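Local atomic coordinates of methylglyoxal reductase (NADPH-dependent) (Candida albicans SC5314, PDB entry 6KWS), a protein that probably catalyses the NADPH-dependent reduction of methylglyoxal, as a member of the dihydroflavonol-4-reductase branch of the NAD(P)-dependent epimerase/dehydratase family. Residues Thr10-Gln15 with Leu211-Glu216; Asp239-Ala244 with Val327-Glu332; Glu95-Ala100 with Ile151-Ala156. The protein carries 1 engineered substitution. All coordinates share one frame; numbering follows the deposited sequence.

Interaction 1: residues Thr10-Gln15 with Leu211-Glu216; sequences TGFIAQ and LNTSSE
Phe12 and Thr213 bring the two backbones closest, their CA atoms 7.1 Å apart, where the first turn of helix 12-23 faces the loop that leads into helix 216-222. The Phe12 ring reaches across this gap because its CG lies anti to the backbone N (chi1 176°). Thr213 answers with its methyl branch, and the two side chains cross at about a right angle. Its CG2 sits over one face of the ring, offset toward the rim, 3.8 Å from Phe12 CG and 24° off the ring normal measured at the centroid. This is a CH-pi contact. Thr213 CB lies close to the same side of the ring, 3.9 Å from Phe12 CD2. The other branch serves the loop itself: Thr213 OG1 accepts from Ser215 N at 2.9 Å, a capping bond within the type I turn from Thr213 to Glu216. Ser215 OG stands obliquely to the ring, 4.4 Å from Phe12 CZ, and is hydrogen-bonded to Gly199 O. Val197 and Val240 also touch the Phe12 side chain, so the ring is wedged among several elements. Thr10, Phe12 and Ile13 are NADPH-binding residues, although no cofactor is bound to this chain. The arrangement belongs to the glycine-rich turn between strand 3-7 and helix 12-23, the dinucleotide-binding element of a Rossmann fold.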
loop_
_atom_site.group_PDB
_atom_site.type_symbol
_atom_site.label_atom_id
_atom_site.label_comp_id
_atom_site.label_asym_id
_atom_site.label_seq_id
_atom_site.Cartn_x
_atom_site.Cartn_y
_atom_site.Cartn_z
ATOM N N THR A 10 -5.344 -1.267 11.423
ATOM C CA THR A 10 -5.021 -2.688 11.434
ATOM C C THR A 10 -4.632 -3.233 10.064
ATOM O O THR A 10 -4.307 -4.421 9.968
ATOM C CB THR A 10 -6.200 -3.498 11.938
ATOM O OG1 THR A 10 -7.366 -3.050 11.250
ATOM C CG2 THR A 10 -6.390 -3.281 13.425
ATOM N N GLY A 11 -4.688 -2.419 9.005
ATOM C CA GLY A 11 -4.263 -2.876 7.692
ATOM C C GLY A 11 -2.784 -3.263 7.658
ATOM O O GLY A 11 -2.008 -3.033 8.592
ATOM N N PHE A 12 -2.392 -3.847 6.523
ATOM C CA PHE A 12 -1.058 -4.429 6.350
ATOM C C PHE A 12 0.036 -3.363 6.386
ATOM O O PHE A 12 0.952 -3.411 7.216
ATOM C CB PHE A 12 -1.038 -5.205 5.033
ATOM C CG PHE A 12 0.286 -5.778 4.656
ATOM C CD1 PHE A 12 1.060 -6.489 5.576
ATOM C CD2 PHE A 12 0.730 -5.674 3.353
ATOM C CE1 PHE A 12 2.272 -7.048 5.202
ATOM C CE2 PHE A 12 1.941 -6.222 2.960
ATOM C CZ PHE A 12 2.715 -6.912 3.878
ATOM N N ILE A 13 -0.025 -2.398 5.473
ATOM C CA ILE A 13 0.920 -1.287 5.540
ATOM C C ILE A 13 0.741 -0.526 6.846
ATOM O O ILE A 13 1.719 -0.101 7.470
ATOM C CB ILE A 13 0.747 -0.355 4.328
ATOM C CG1 ILE A 13 0.941 -1.112 3.004
ATOM C CG2 ILE A 13 1.660 0.809 4.450
ATOM C CD1 ILE A 13 0.630 -0.253 1.768
ATOM N N ALA A 14 -0.509 -0.367 7.297
ATOM C CA ALA A 14 -0.791 0.584 8.371
ATOM C C ALA A 14 -0.133 0.163 9.680
ATOM O O ALA A 14 0.530 0.976 10.342
ATOM C CB ALA A 14 -2.297 0.750 8.553
ATOM N N GLN A 15 -0.303 -1.105 10.068
ATOM C CA GLN A 15 0.352 -1.602 11.272
ATOM C C GLN A 15 1.837 -1.264 11.271
ATOM O O GLN A 15 2.409 -0.909 12.307
ATOM C CB GLN A 15 0.141 -3.113 11.397
ATOM C CG GLN A 15 -1.319 -3.514 11.546
ATOM C CD GLN A 15 -1.501 -4.850 12.266
ATOM O OE1 GLN A 15 -0.532 -5.484 12.697
ATOM N NE2 GLN A 15 -2.746 -5.283 12.395
ATOM N N LEU A 211 -3.281 -15.272 2.780
ATOM C CA LEU A 211 -3.039 -13.860 3.050
ATOM C C LEU A 211 -4.033 -13.031 2.250
ATOM O O LEU A 211 -4.296 -13.304 1.071
ATOM C CB LEU A 211 -1.599 -13.463 2.700
ATOM C CG LEU A 211 -0.410 -14.265 3.263
ATOM C CD1 LEU A 211 0.825 -13.389 3.370
ATOM C CD2 LEU A 211 -0.728 -14.896 4.607
ATOM N N ASN A 212 -4.612 -12.033 2.901
ATOM C CA ASN A 212 -5.503 -11.132 2.184
ATOM C C ASN A 212 -4.738 -10.002 1.485
ATOM O O ASN A 212 -5.355 -9.163 0.816
ATOM C CB ASN A 212 -6.578 -10.589 3.142
ATOM C CG ASN A 212 -7.700 -11.616 3.418
ATOM O OD1 ASN A 212 -7.949 -12.525 2.613
ATOM N ND2 ASN A 212 -8.379 -11.462 4.557
ATOM N N THR A 213 -3.399 -10.011 1.583
ATOM C CA THR A 213 -2.505 -8.988 1.064
ATOM C C THR A 213 -1.908 -9.419 -0.274
ATOM O O THR A 213 -2.282 -10.436 -0.868
ATOM C CB THR A 213 -1.358 -8.685 2.044
ATOM O OG1 THR A 213 -0.263 -9.599 1.823
ATOM C CG2 THR A 213 -1.812 -8.790 3.504
ATOM N N SER A 214 -0.932 -8.639 -0.740
ATOM C CA SER A 214 -0.231 -8.947 -1.975
ATOM C C SER A 214 0.859 -9.995 -1.789
ATOM O O SER A 214 1.355 -10.549 -2.776
ATOM C CB SER A 214 0.377 -7.679 -2.550
ATOM O OG SER A 214 0.662 -7.897 -3.911
ATOM N N SER A 215 1.244 -10.277 -0.545
ATOM C CA SER A 215 2.165 -11.371 -0.293
ATOM C C SER A 215 1.559 -12.724 -0.652
ATOM O O SER A 215 2.292 -13.717 -0.672
ATOM C CB SER A 215 2.610 -11.349 1.179
ATOM O OG SER A 215 3.650 -10.398 1.417
ATOM N N GLU A 216 0.248 -12.787 -0.951
ATOM C CA GLU A 216 -0.379 -14.020 -1.424
ATOM C C GLU A 216 0.232 -14.520 -2.727
ATOM O O GLU A 216 0.265 -15.735 -2.953
ATOM C CB GLU A 216 -1.890 -13.837 -1.585
ATOM C CG GLU A 216 -2.602 -15.014 -2.271
ATOM C CD GLU A 216 -2.776 -16.265 -1.339
ATOM O OE1 GLU A 216 -2.571 -16.158 -0.099
ATOM O OE2 GLU A 216 -3.092 -17.361 -1.865
#

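Interaction 2: residues Asp239-Ala244 with Val327-Glu332; sequences DVRDVA and VYDTVE
Arg241 and Asp329 meet in a salt bridge that ties the start of helix 240-252 to helix 323-337, one link in a network that also takes in Asp239. The grip is end-on, with NH1 and NH2 of Arg241 both directed at a single oxygen, Asp329 OD2. That oxygen lies at the guanidinium edge, almost in its plane, while the carboxylate is turned nearly perpendicular, 79° away. Arg241 NH2 meets the anti lone pair of Asp329 OD2 at 2.9 Å; NH1 comes from above the carboxylate plane at 3.1 Å. Behind this first shell, Asp239 holds the guanidinium side-on, NE to OD1 and NH2 to OD2, which should restrain its rotation, and the Arg241 chain bends at chi3 (-61°) to bring it there. The positive group between the two carboxylates should offset their mutual repulsion. Asp239 is in turn the N-cap of helix 240-252, and its OD2 is also hydrogen-bonded to Ser326 OG. Tyr321 adds a cation-pi contact to Arg241. Asp239 OD1 takes two N-H groups of the same arginine from opposite faces of its carboxylate plane: Arg241 N at 2.8 Å, and Arg241 NE, also at 2.8 Å and almost straight at 177°.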
loop_
_atom_site.group_PDB
_atom_site.type_symbol
_atom_site.label_atom_id
_atom_site.label_comp_id
_atom_site.label_asym_id
_atom_site.label_seq_id
_atom_site.Cartn_x
_atom_site.Cartn_y
_atom_site.Cartn_z
ATOM N N ASP A 239 9.040 -3.654 -0.631
ATOM C CA ASP A 239 8.776 -4.226 0.685
ATOM C C ASP A 239 7.877 -3.300 1.500
ATOM O O ASP A 239 8.016 -2.073 1.452
ATOM C CB ASP A 239 10.091 -4.486 1.425
ATOM C CG ASP A 239 9.892 -5.209 2.757
ATOM O OD1 ASP A 239 9.581 -4.552 3.786
ATOM O OD2 ASP A 239 10.072 -6.442 2.777
ATOM N N VAL A 240 6.964 -3.911 2.268
ATOM C CA VAL A 240 5.948 -3.184 3.028
ATOM C C VAL A 240 6.578 -2.253 4.050
ATOM O O VAL A 240 6.034 -1.179 4.340
ATOM C CB VAL A 240 4.987 -4.179 3.711
ATOM C CG1 VAL A 240 5.748 -5.067 4.663
ATOM C CG2 VAL A 240 3.854 -3.448 4.441
ATOM N N ARG A 241 7.724 -2.643 4.616
ATOM C CA ARG A 241 8.377 -1.813 5.619
ATOM C C ARG A 241 8.907 -0.515 5.015
ATOM O O ARG A 241 8.868 0.539 5.664
ATOM C CB ARG A 241 9.481 -2.621 6.288
ATOM C CG ARG A 241 8.911 -3.700 7.194
ATOM C CD ARG A 241 9.923 -4.770 7.523
ATOM N NE ARG A 241 10.385 -5.467 6.324
ATOM C CZ ARG A 241 11.194 -6.525 6.342
ATOM N NH1 ARG A 241 11.622 -7.019 7.496
ATOM N NH2 ARG A 241 11.564 -7.101 5.206
ATOM N N ASP A 242 9.389 -0.563 3.767
ATOM C CA ASP A 242 9.812 0.665 3.094
ATOM C C ASP A 242 8.622 1.533 2.700
ATOM O O ASP A 242 8.707 2.765 2.730
ATOM C CB ASP A 242 10.669 0.310 1.884
ATOM C CG ASP A 242 11.911 -0.463 2.283
ATOM O OD1 ASP A 242 12.436 -0.147 3.389
ATOM O OD2 ASP A 242 12.346 -1.385 1.532
ATOM N N VAL A 243 7.503 0.919 2.343
ATOM C CA VAL A 243 6.304 1.696 2.080
ATOM C C VAL A 243 5.869 2.409 3.349
ATOM O O VAL A 243 5.683 3.635 3.359
ATOM C CB VAL A 243 5.196 0.784 1.517
ATOM C CG1 VAL A 243 3.925 1.570 1.255
ATOM C CG2 VAL A 243 5.671 0.095 0.240
ATOM N N ALA A 244 5.729 1.653 4.445
ATOM C CA ALA A 244 5.408 2.243 5.743
ATOM C C ALA A 244 6.346 3.399 6.075
ATOM O O ALA A 244 5.901 4.475 6.490
ATOM C CB ALA A 244 5.473 1.182 6.839
ATOM N N VAL A 327 11.414 -11.461 0.231
ATOM C CA VAL A 327 10.790 -12.769 0.051
ATOM C C VAL A 327 11.082 -13.667 1.240
ATOM O O VAL A 327 10.179 -14.333 1.768
ATOM C CB VAL A 327 11.253 -13.413 -1.265
ATOM C CG1 VAL A 327 10.809 -14.864 -1.323
ATOM C CG2 VAL A 327 10.693 -12.644 -2.420
ATOM N N TYR A 328 12.343 -13.682 1.689
ATOM C CA TYR A 328 12.754 -14.535 2.803
ATOM C C TYR A 328 12.005 -14.176 4.069
ATOM O O TYR A 328 11.412 -15.049 4.719
ATOM C CB TYR A 328 14.257 -14.411 3.049
ATOM C CG TYR A 328 14.745 -15.264 4.191
ATOM C CD1 TYR A 328 15.038 -16.608 3.995
ATOM C CD2 TYR A 328 14.921 -14.731 5.468
ATOM C CE1 TYR A 328 15.494 -17.393 5.028
ATOM C CE2 TYR A 328 15.375 -15.512 6.508
ATOM C CZ TYR A 328 15.659 -16.847 6.283
ATOM O OH TYR A 328 16.119 -17.661 7.299
ATOM N N ASP A 329 12.029 -12.890 4.440
ATOM C CA ASP A 329 11.330 -12.465 5.642
ATOM C C ASP A 329 9.863 -12.840 5.581
ATOM O O ASP A 329 9.259 -13.135 6.614
ATOM C CB ASP A 329 11.473 -10.963 5.838
ATOM C CG ASP A 329 12.878 -10.545 6.168
ATOM O OD1 ASP A 329 13.727 -11.418 6.452
ATOM O OD2 ASP A 329 13.133 -9.323 6.153
ATOM N N THR A 330 9.280 -12.861 4.385
ATOM C CA THR A 330 7.864 -13.182 4.261
ATOM C C THR A 330 7.627 -14.674 4.446
ATOM O O THR A 330 6.740 -15.085 5.207
ATOM C CB THR A 330 7.341 -12.735 2.892
ATOM O OG1 THR A 330 7.659 -11.360 2.683
ATOM C CG2 THR A 330 5.831 -12.930 2.773
ATOM N N VAL A 331 8.387 -15.491 3.716
ATOM C CA VAL A 331 8.209 -16.931 3.806
ATOM C C VAL A 331 8.519 -17.411 5.221
ATOM O O VAL A 331 7.782 -18.236 5.786
ATOM C CB VAL A 331 9.082 -17.648 2.756
ATOM C CG1 VAL A 331 9.000 -19.177 2.937
ATOM C CG2 VAL A 331 8.656 -17.256 1.367
ATOM N N GLU A 332 9.619 -16.909 5.807
ATOM C CA GLU A 332 10.006 -17.307 7.156
ATOM C C GLU A 332 8.841 -17.120 8.105
ATOM O O GLU A 332 8.480 -18.024 8.869
ATOM C CB GLU A 332 11.207 -16.486 7.626
ATOM C CG GLU A 332 12.118 -17.216 8.615
ATOM C CD GLU A 332 12.891 -16.268 9.555
ATOM O OE1 GLU A 332 13.642 -16.776 10.431
ATOM O OE2 GLU A 332 12.741 -15.024 9.426
#

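Interaction 3: residues Glu95-Ala100 with Ile151-Ala156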
loop_
_atom_site.group_PDB
_atom_site.type_symbol
_atom_site.label_atom_id
_atom_site.label_comp_id
_atom_site.label_asym_id
_atom_site.label_seq_id
_atom_site.Cartn_x
_atom_site.Cartn_y
_atom_site.Cartn_z
ATOM N N GLU A 95 -19.659 -0.802 -7.027
ATOM C CA GLU A 95 -18.948 -1.448 -5.932
ATOM C C GLU A 95 -17.491 -1.015 -5.805
ATOM O O GLU A 95 -16.911 -1.170 -4.725
ATOM C CB GLU A 95 -19.026 -2.976 -6.072
ATOM C CG GLU A 95 -20.404 -3.559 -5.692
ATOM C CD GLU A 95 -20.517 -5.070 -5.945
ATOM O OE1 GLU A 95 -20.564 -5.484 -7.128
ATOM O OE2 GLU A 95 -20.574 -5.849 -4.962
ATOM N N LEU A 96 -16.893 -0.452 -6.855
ATOM C CA LEU A 96 -15.484 -0.082 -6.811
ATOM C C LEU A 96 -15.219 1.381 -7.138
ATOM O O LEU A 96 -14.528 2.064 -6.367
ATOM C CB LEU A 96 -14.681 -0.973 -7.761
ATOM C CG LEU A 96 -14.261 -2.326 -7.200
ATOM C CD1 LEU A 96 -13.601 -3.183 -8.290
ATOM C CD2 LEU A 96 -13.333 -2.126 -6.022
ATOM N N LEU A 97 -15.731 1.889 -8.268
ATOM C CA LEU A 97 -15.280 3.190 -8.762
ATOM C C LEU A 97 -15.897 4.344 -7.986
ATOM O O LEU A 97 -15.178 5.222 -7.494
ATOM C CB LEU A 97 -15.581 3.325 -10.249
ATOM C CG LEU A 97 -14.624 2.502 -11.100
ATOM C CD1 LEU A 97 -15.132 2.403 -12.523
ATOM C CD2 LEU A 97 -13.239 3.135 -11.056
ATOM N N LEU A 98 -17.223 4.360 -7.858
ATOM C CA LEU A 98 -17.854 5.410 -7.059
ATOM C C LEU A 98 -17.390 5.397 -5.612
ATOM O O LEU A 98 -16.967 6.458 -5.121
ATOM C CB LEU A 98 -19.376 5.304 -7.184
ATOM C CG LEU A 98 -19.832 5.575 -8.620
ATOM C CD1 LEU A 98 -21.290 5.251 -8.771
ATOM C CD2 LEU A 98 -19.552 7.020 -9.023
ATOM N N PRO A 99 -17.393 4.265 -4.887
ATOM C CA PRO A 99 -16.873 4.287 -3.502
ATOM C C PRO A 99 -15.453 4.823 -3.375
ATOM O O PRO A 99 -15.150 5.530 -2.407
ATOM C CB PRO A 99 -16.948 2.819 -3.074
ATOM C CG PRO A 99 -17.974 2.221 -3.944
ATOM C CD PRO A 99 -17.880 2.925 -5.260
ATOM N N ALA A 100 -14.568 4.503 -4.322
ATOM C CA ALA A 100 -13.227 5.075 -4.271
ATOM C C ALA A 100 -13.263 6.583 -4.492
ATOM O O ALA A 100 -12.621 7.338 -3.749
ATOM C CB ALA A 100 -12.309 4.404 -5.300
ATOM N N ILE A 151 -6.232 4.942 -18.341
ATOM C CA ILE A 151 -7.434 4.155 -18.584
ATOM C C ILE A 151 -8.664 5.045 -18.441
ATOM O O ILE A 151 -8.734 5.909 -17.563
ATOM C CB ILE A 151 -7.488 2.937 -17.641
ATOM C CG1 ILE A 151 -8.742 2.087 -17.929
ATOM C CG2 ILE A 151 -7.455 3.376 -16.186
ATOM C CD1 ILE A 151 -8.781 0.709 -17.209
ATOM N N SER A 152 -9.635 4.852 -19.324
ATOM C CA SER A 152 -10.892 5.577 -19.213
ATOM C C SER A 152 -11.826 4.966 -18.162
ATOM O O SER A 152 -11.738 3.789 -17.796
ATOM C CB SER A 152 -11.616 5.585 -20.545
ATOM O OG SER A 152 -12.114 4.297 -20.813
ATOM N N TRP A 153 -12.753 5.798 -17.692
ATOM C CA TRP A 153 -13.856 5.310 -16.875
ATOM C C TRP A 153 -14.576 4.169 -17.567
ATOM O O TRP A 153 -14.942 3.174 -16.935
ATOM C CB TRP A 153 -14.830 6.458 -16.596
ATOM C CG TRP A 153 -15.897 6.163 -15.585
ATOM C CD1 TRP A 153 -17.121 5.603 -15.821
ATOM C CD2 TRP A 153 -15.856 6.457 -14.181
ATOM N NE1 TRP A 153 -17.841 5.520 -14.651
ATOM C CE2 TRP A 153 -17.088 6.040 -13.630
ATOM C CE3 TRP A 153 -14.903 7.037 -13.338
ATOM C CZ2 TRP A 153 -17.380 6.167 -12.272
ATOM C CZ3 TRP A 153 -15.199 7.164 -11.987
ATOM C CH2 TRP A 153 -16.423 6.730 -11.470
ATOM N N GLN A 154 -14.800 4.297 -18.868
ATOM C CA GLN A 154 -15.544 3.261 -19.563
ATOM C C GLN A 154 -14.767 1.960 -19.555
ATOM O O GLN A 154 -15.322 0.898 -19.252
ATOM C CB GLN A 154 -15.870 3.710 -20.988
ATOM C CG GLN A 154 -16.944 4.804 -21.071
ATOM C CD GLN A 154 -16.514 6.128 -20.437
ATOM O OE1 GLN A 154 -15.325 6.466 -20.397
ATOM N NE2 GLN A 154 -17.486 6.887 -19.950
ATOM N N ASP A 155 -13.467 2.030 -19.832
ATOM C CA ASP A 155 -12.653 0.825 -19.839
ATOM C C ASP A 155 -12.458 0.244 -18.446
ATOM O O ASP A 155 -12.205 -0.957 -18.315
ATOM C CB ASP A 155 -11.320 1.135 -20.501
ATOM C CG ASP A 155 -11.448 1.258 -22.019
ATOM O OD1 ASP A 155 -12.597 1.168 -22.530
ATOM O OD2 ASP A 155 -10.406 1.440 -22.703
ATOM N N ALA A 156 -12.593 1.059 -17.404
ATOM C CA ALA A 156 -12.447 0.551 -16.050
ATOM C C ALA A 156 -13.585 -0.387 -15.641
ATOM O O ALA A 156 -13.396 -1.179 -14.715
ATOM C CB ALA A 156 -12.336 1.723 -15.079
#
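A helix of the Rossmann domain, 92-114, packs here against the short, weakly bonded helix 153-156 through Leu97, Leu98, Trp153 and Ala156. Leu97 lies over the Trp153 ring system: its CD1 stands 4.2 Å above the plane, over the centre of one face, while its CB stands over the same face, almost directly above Trp153 CH2 at 3.7 Å. The same CD1 also rests on Ala156 CB at 3.8 Å, so one leucine methyl touches the alanine while it lies over the indole. Leu98 comes in differently, crossing the indole at about a right angle, with CD2 near the ring plane at the edge and 4.0 Å from Trp153 CH2. With chi1 at -170° the indole swings clear of its own backbone N and extends toward both leucines. The contact across the segments is thus wholly apolar, but the indole has polar and aromatic neighbours too, which should limit its rotation: NE1 is hydrogen-bonded to Glu93 OE2, and Phe170 meets the ring edge-to-face. The start of the short helix is closed by Ser152 at the N-cap, whose OG accepts from Asp155 N at 2.8 Å. Helix 160-181 runs beside both segments and touches Leu97 through Ser167 and Phe170, while helix 92-114 itself links the neighbouring parallel strands 75-80 and 120-124 of the main sheet.

Interactions 1 and 2 are neighbours, their centres 10 Å apart, and they touch: Ser215 OG lies 3.6 Å from Thr330 CG2, and Ile13 packs on Val243. Together they join helices 12-23, 240-252 and 323-337 with the loop before helix 216-222, bringing the NADPH-binding turn together with later parts of the chain. Interaction 3 lies about 23 Å from interaction 1 and 30 Å from interaction 2 between centres, and on the opposite side of the chain's centre from the latter. Along the chain it is nested inside the loop closed by interaction 1, and interaction 2 follows both. Interactions 1 and 2 form one cluster beside the cofactor-binding turn, and interaction 3 is a separate packing site.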